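Local coordinates for protein golgin subfamily A member 4 (Homo sapiens, PDB 1UPT) that takes part in vesicular trafficking at the Golgi apparatus, including endosome-to-Golgi transport, and binds small GTPases, at residues B[6-17]-B[26-34]. Residues are numbered along the deposited sequence; the frame is centred on the assembly and turned at random.
Sequences EFEYLRKVLFEY and MAKVITTVL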
loop_
_atom_site.group_PDB
_atom_site.type_symbol
_atom_site.label_atom_id
_atom_site.label_comp_id
_atom_site.label_asym_id
_atom_site.label_seq_id
_atom_site.Cartn_x
_atom_site.Cartn_y
_atom_site.Cartn_z
ATOM N N GLU B 6 -0.487 -10.325 -0.592
ATOM C CA GLU B 6 -0.927 -8.961 -0.351
ATOM C C GLU B 6 -0.393 -7.985 -1.396
ATOM O O GLU B 6 -1.023 -6.958 -1.649
ATOM C CB GLU B 6 -0.558 -8.531 1.067
ATOM C CG GLU B 6 -1.497 -9.111 2.134
ATOM C CD GLU B 6 -0.866 -10.199 2.992
ATOM O OE1 GLU B 6 0.080 -10.888 2.520
ATOM O OE2 GLU B 6 -1.330 -10.353 4.150
ATOM N N PHE B 7 0.737 -8.302 -2.016
ATOM C CA PHE B 7 1.336 -7.404 -3.010
ATOM C C PHE B 7 0.519 -7.293 -4.259
ATOM O O PHE B 7 0.338 -6.202 -4.785
ATOM C CB PHE B 7 2.735 -7.861 -3.409
ATOM C CG PHE B 7 3.812 -7.443 -2.458
ATOM C CD1 PHE B 7 3.586 -7.376 -1.089
ATOM C CD2 PHE B 7 5.074 -7.127 -2.939
ATOM C CE1 PHE B 7 4.580 -7.011 -0.228
ATOM C CE2 PHE B 7 6.092 -6.754 -2.068
ATOM C CZ PHE B 7 5.840 -6.700 -0.710
ATOM N N GLU B 8 0.065 -8.434 -4.769
ATOM C CA GLU B 8 -0.836 -8.451 -5.910
ATOM C C GLU B 8 -2.133 -7.699 -5.594
ATOM O O GLU B 8 -2.616 -6.900 -6.387
ATOM C CB GLU B 8 -1.171 -9.885 -6.289
ATOM C CG GLU B 8 -1.798 -10.025 -7.670
ATOM C CD GLU B 8 -1.886 -11.490 -8.127
ATOM O OE1 GLU B 8 -1.239 -12.385 -7.500
ATOM O OE2 GLU B 8 -2.594 -11.742 -9.132
ATOM N N TYR B 9 -2.664 -7.947 -4.410
ATOM C CA TYR B 9 -3.906 -7.310 -3.986
ATOM C C TYR B 9 -3.681 -5.810 -3.885
ATOM O O TYR B 9 -4.430 -5.034 -4.436
ATOM C CB TYR B 9 -4.359 -7.891 -2.647
ATOM C CG TYR B 9 -5.760 -7.506 -2.296
ATOM C CD1 TYR B 9 -6.815 -8.333 -2.597
ATOM C CD2 TYR B 9 -6.028 -6.295 -1.714
ATOM C CE1 TYR B 9 -8.129 -7.985 -2.269
ATOM C CE2 TYR B 9 -7.343 -5.924 -1.395
ATOM C CZ TYR B 9 -8.374 -6.758 -1.688
ATOM O OH TYR B 9 -9.648 -6.398 -1.380
ATOM N N LEU B 10 -2.612 -5.416 -3.213
ATOM C CA LEU B 10 -2.275 -4.006 -3.007
ATOM C C LEU B 10 -2.009 -3.243 -4.291
ATOM O O LEU B 10 -2.311 -2.054 -4.351
ATOM C CB LEU B 10 -1.061 -3.844 -2.071
ATOM C CG LEU B 10 -1.263 -3.746 -0.554
ATOM C CD1 LEU B 10 0.046 -3.418 0.084
ATOM C CD2 LEU B 10 -2.273 -2.666 -0.197
ATOM N N ARG B 11 -1.456 -3.897 -5.315
ATOM C CA ARG B 11 -1.218 -3.247 -6.608
ATOM C C ARG B 11 -2.497 -2.890 -7.339
ATOM O O ARG B 11 -2.609 -1.812 -7.919
ATOM C CB ARG B 11 -0.350 -4.136 -7.534
ATOM C CG ARG B 11 1.138 -4.105 -7.235
ATOM C CD ARG B 11 2.007 -4.631 -8.402
ATOM N NE ARG B 11 1.778 -6.060 -8.625
ATOM C CZ ARG B 11 2.413 -7.047 -8.007
ATOM N NH1 ARG B 11 3.338 -6.799 -7.094
ATOM N NH2 ARG B 11 2.096 -8.308 -8.289
ATOM N N LYS B 12 -3.459 -3.799 -7.317
ATOM C CA LYS B 12 -4.770 -3.560 -7.907
ATOM C C LYS B 12 -5.446 -2.371 -7.210
ATOM O O LYS B 12 -5.942 -1.450 -7.852
ATOM C CB LYS B 12 -5.618 -4.831 -7.767
ATOM C CG LYS B 12 -7.093 -4.655 -8.088
ATOM C CD LYS B 12 -7.427 -5.007 -9.540
ATOM C CE LYS B 12 -8.649 -4.228 -10.008
ATOM N NZ LYS B 12 -8.929 -4.479 -11.431
ATOM N N VAL B 13 -5.413 -2.398 -5.887
ATOM C CA VAL B 13 -6.079 -1.393 -5.068
ATOM C C VAL B 13 -5.349 -0.039 -5.150
ATOM O O VAL B 13 -5.968 1.017 -5.261
ATOM C CB VAL B 13 -6.154 -1.922 -3.631
ATOM C CG1 VAL B 13 -6.500 -0.848 -2.665
ATOM C CG2 VAL B 13 -7.127 -3.067 -3.570
ATOM N N LEU B 14 -4.029 -0.070 -5.131
ATOM C CA LEU B 14 -3.254 1.162 -5.152
ATOM C C LEU B 14 -3.311 1.791 -6.513
ATOM O O LEU B 14 -3.243 2.995 -6.622
ATOM C CB LEU B 14 -1.803 0.941 -4.741
ATOM C CG LEU B 14 -1.631 1.091 -3.239
ATOM C CD1 LEU B 14 -0.369 0.446 -2.821
ATOM C CD2 LEU B 14 -1.692 2.558 -2.808
ATOM N N PHE B 15 -3.453 0.982 -7.557
ATOM C CA PHE B 15 -3.513 1.538 -8.886
ATOM C C PHE B 15 -4.778 2.367 -9.031
ATOM O O PHE B 15 -4.704 3.503 -9.453
ATOM C CB PHE B 15 -3.416 0.464 -9.972
ATOM C CG PHE B 15 -3.486 1.032 -11.365
ATOM C CD1 PHE B 15 -2.482 1.869 -11.835
ATOM C CD2 PHE B 15 -4.576 0.765 -12.188
ATOM C CE1 PHE B 15 -2.553 2.427 -13.100
ATOM C CE2 PHE B 15 -4.654 1.318 -13.468
ATOM C CZ PHE B 15 -3.634 2.154 -13.923
ATOM N N GLU B 16 -5.921 1.807 -8.640
ATOM C CA GLU B 16 -7.181 2.569 -8.646
ATOM C C GLU B 16 -7.084 3.837 -7.789
ATOM O O GLU B 16 -7.437 4.916 -8.230
ATOM C CB GLU B 16 -8.368 1.710 -8.193
ATOM C CG GLU B 16 -8.596 0.445 -9.011
ATOM C CD GLU B 16 -8.937 0.774 -10.449
ATOM O OE1 GLU B 16 -10.035 1.318 -10.664
ATOM O OE2 GLU B 16 -8.092 0.553 -11.342
ATOM N N TYR B 17 -6.549 3.715 -6.584
ATOM C CA TYR B 17 -6.416 4.860 -5.691
ATOM C C TYR B 17 -5.540 5.988 -6.258
ATOM O O TYR B 17 -5.916 7.152 -6.251
ATOM C CB TYR B 17 -5.856 4.402 -4.347
ATOM C CG TYR B 17 -5.661 5.507 -3.352
ATOM C CD1 TYR B 17 -6.733 6.108 -2.713
ATOM C CD2 TYR B 17 -4.388 5.941 -3.024
ATOM C CE1 TYR B 17 -6.536 7.137 -1.798
ATOM C CE2 TYR B 17 -4.190 6.954 -2.115
ATOM C CZ TYR B 17 -5.258 7.556 -1.516
ATOM O OH TYR B 17 -5.004 8.546 -0.603
HETATM N N MSE B 26 -10.984 2.662 -1.689
HETATM C CA MSE B 26 -9.589 2.225 -1.787
HETATM C C MSE B 26 -8.789 2.631 -0.545
HETATM O O MSE B 26 -7.942 1.868 -0.091
HETATM C CB MSE B 26 -8.909 2.755 -3.048
HETATM C CG MSE B 26 -9.460 2.299 -4.424
HETATM SE SE MSE B 26 -9.687 0.349 -4.671
HETATM C CE MSE B 26 -11.476 0.019 -3.945
ATOM N N ALA B 27 -9.040 3.823 0.012
ATOM C CA ALA B 27 -8.299 4.248 1.202
ATOM C C ALA B 27 -8.649 3.353 2.381
ATOM O O ALA B 27 -7.775 2.987 3.176
ATOM C CB ALA B 27 -8.586 5.682 1.572
ATOM N N LYS B 28 -9.928 3.005 2.508
ATOM C CA LYS B 28 -10.310 2.009 3.514
ATOM C C LYS B 28 -9.595 0.661 3.314
ATOM O O LYS B 28 -9.094 0.050 4.263
ATOM C CB LYS B 28 -11.811 1.764 3.504
ATOM C CG LYS B 28 -12.595 2.950 3.991
ATOM C CD LYS B 28 -14.076 2.831 3.665
ATOM C CE LYS B 28 -14.808 2.002 4.672
ATOM N NZ LYS B 28 -16.291 2.195 4.429
ATOM N N VAL B 29 -9.575 0.183 2.080
ATOM C CA VAL B 29 -8.941 -1.091 1.818
ATOM C C VAL B 29 -7.422 -1.056 2.159
ATOM O O VAL B 29 -6.912 -1.955 2.797
ATOM C CB VAL B 29 -9.071 -1.513 0.351
ATOM C CG1 VAL B 29 -8.299 -2.788 0.111
ATOM C CG2 VAL B 29 -10.531 -1.709 -0.058
ATOM N N ILE B 30 -6.727 -0.016 1.718
ATOM C CA ILE B 30 -5.285 0.075 1.883
ATOM C C ILE B 30 -4.951 0.124 3.365
ATOM O O ILE B 30 -4.057 -0.579 3.806
ATOM C CB ILE B 30 -4.702 1.319 1.182
ATOM C CG1 ILE B 30 -4.815 1.202 -0.345
ATOM C CG2 ILE B 30 -3.262 1.539 1.603
ATOM C CD1 ILE B 30 -4.748 2.552 -1.079
ATOM N N THR B 31 -5.678 0.939 4.127
ATOM C CA THR B 31 -5.400 1.052 5.557
ATOM C C THR B 31 -5.702 -0.247 6.344
ATOM O O THR B 31 -5.043 -0.500 7.359
ATOM C CB THR B 31 -6.080 2.265 6.196
ATOM O OG1 THR B 31 -7.485 2.252 5.917
ATOM C CG2 THR B 31 -5.569 3.555 5.563
ATOM N N THR B 32 -6.645 -1.052 5.853
ATOM C CA THR B 32 -6.951 -2.372 6.431
ATOM C C THR B 32 -5.894 -3.423 6.091
ATOM O O THR B 32 -5.386 -4.113 6.992
ATOM C CB THR B 32 -8.331 -2.854 5.945
ATOM O OG1 THR B 32 -9.349 -1.959 6.409
ATOM C CG2 THR B 32 -8.743 -4.219 6.564
ATOM N N VAL B 33 -5.560 -3.535 4.811
ATOM C CA VAL B 33 -4.564 -4.508 4.344
ATOM C C VAL B 33 -3.237 -4.314 5.090
ATOM O O VAL B 33 -2.629 -5.287 5.537
ATOM C CB VAL B 33 -4.304 -4.416 2.814
ATOM C CG1 VAL B 33 -3.086 -5.274 2.406
ATOM C CG2 VAL B 33 -5.532 -4.815 2.002
ATOM N N LEU B 34 -2.807 -3.066 5.242
ATOM C CA LEU B 34 -1.522 -2.749 5.860
ATOM C C LEU B 34 -1.602 -2.541 7.368
ATOM O O LEU B 34 -0.641 -2.126 7.977
ATOM C CB LEU B 34 -0.905 -1.521 5.174
ATOM C CG LEU B 34 -0.351 -1.783 3.765
ATOM C CD1 LEU B 34 -0.117 -0.475 3.061
ATOM C CD2 LEU B 34 0.940 -2.617 3.804
#
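Val-13 and Ile-30 meet in the middle of an apolar interface, where Val-13 CG1 comes within 3.5 Å of Ile-30 CG1, the two side chains lying alongside each other and pointing opposite ways. A chi1 of 166° directs CG1 of Val-13 at the second helix, where this one methyl touches Val-29 CG1 as well; a short beta-branched side chain suits helices this close. Ile-30 is longer, and its CD1 reaches Leu-14 CD2 at 3.5 Å. Toward the start of helix 5-18, Leu-10 forks: CD2 packs on Val-33 CG1 at 3.8 Å and CD1 on Leu-34 CD2, Leu-34 lying just past the end of helix 23-33. These residues join the first two helices of the GRIP domain into a helical hairpin, antiparallel with an angle of 147° and an axis separation of 9.5 Å. Met-26, present as selenomethionine, has a flexible unbranched chain that curls along helix 5-18, setting SE 4.0 Å from Val-13 CG1.

Two aromatic rings border this core. Tyr-17 offers a broad apolar ring to Ile-30 CD1, an off-centre CH-pi contact 4.3 Å from the ring centroid, while its CB packs on Met-26 CB. Tyr-9 suits a border with another protein: its apolar ring edge meets Val-29, CE2 lying 3.6 Å from CG1, and its OH hydrogen-bonds an aromatic side chain of that protein's chain. The hairpin also meets a second copy of this protein, where Leu-34 packs on Leu-14 of the neighbouring subunit and Leu-34 O accepts a hydrogen bond from that subunit's Arg-11 NH1.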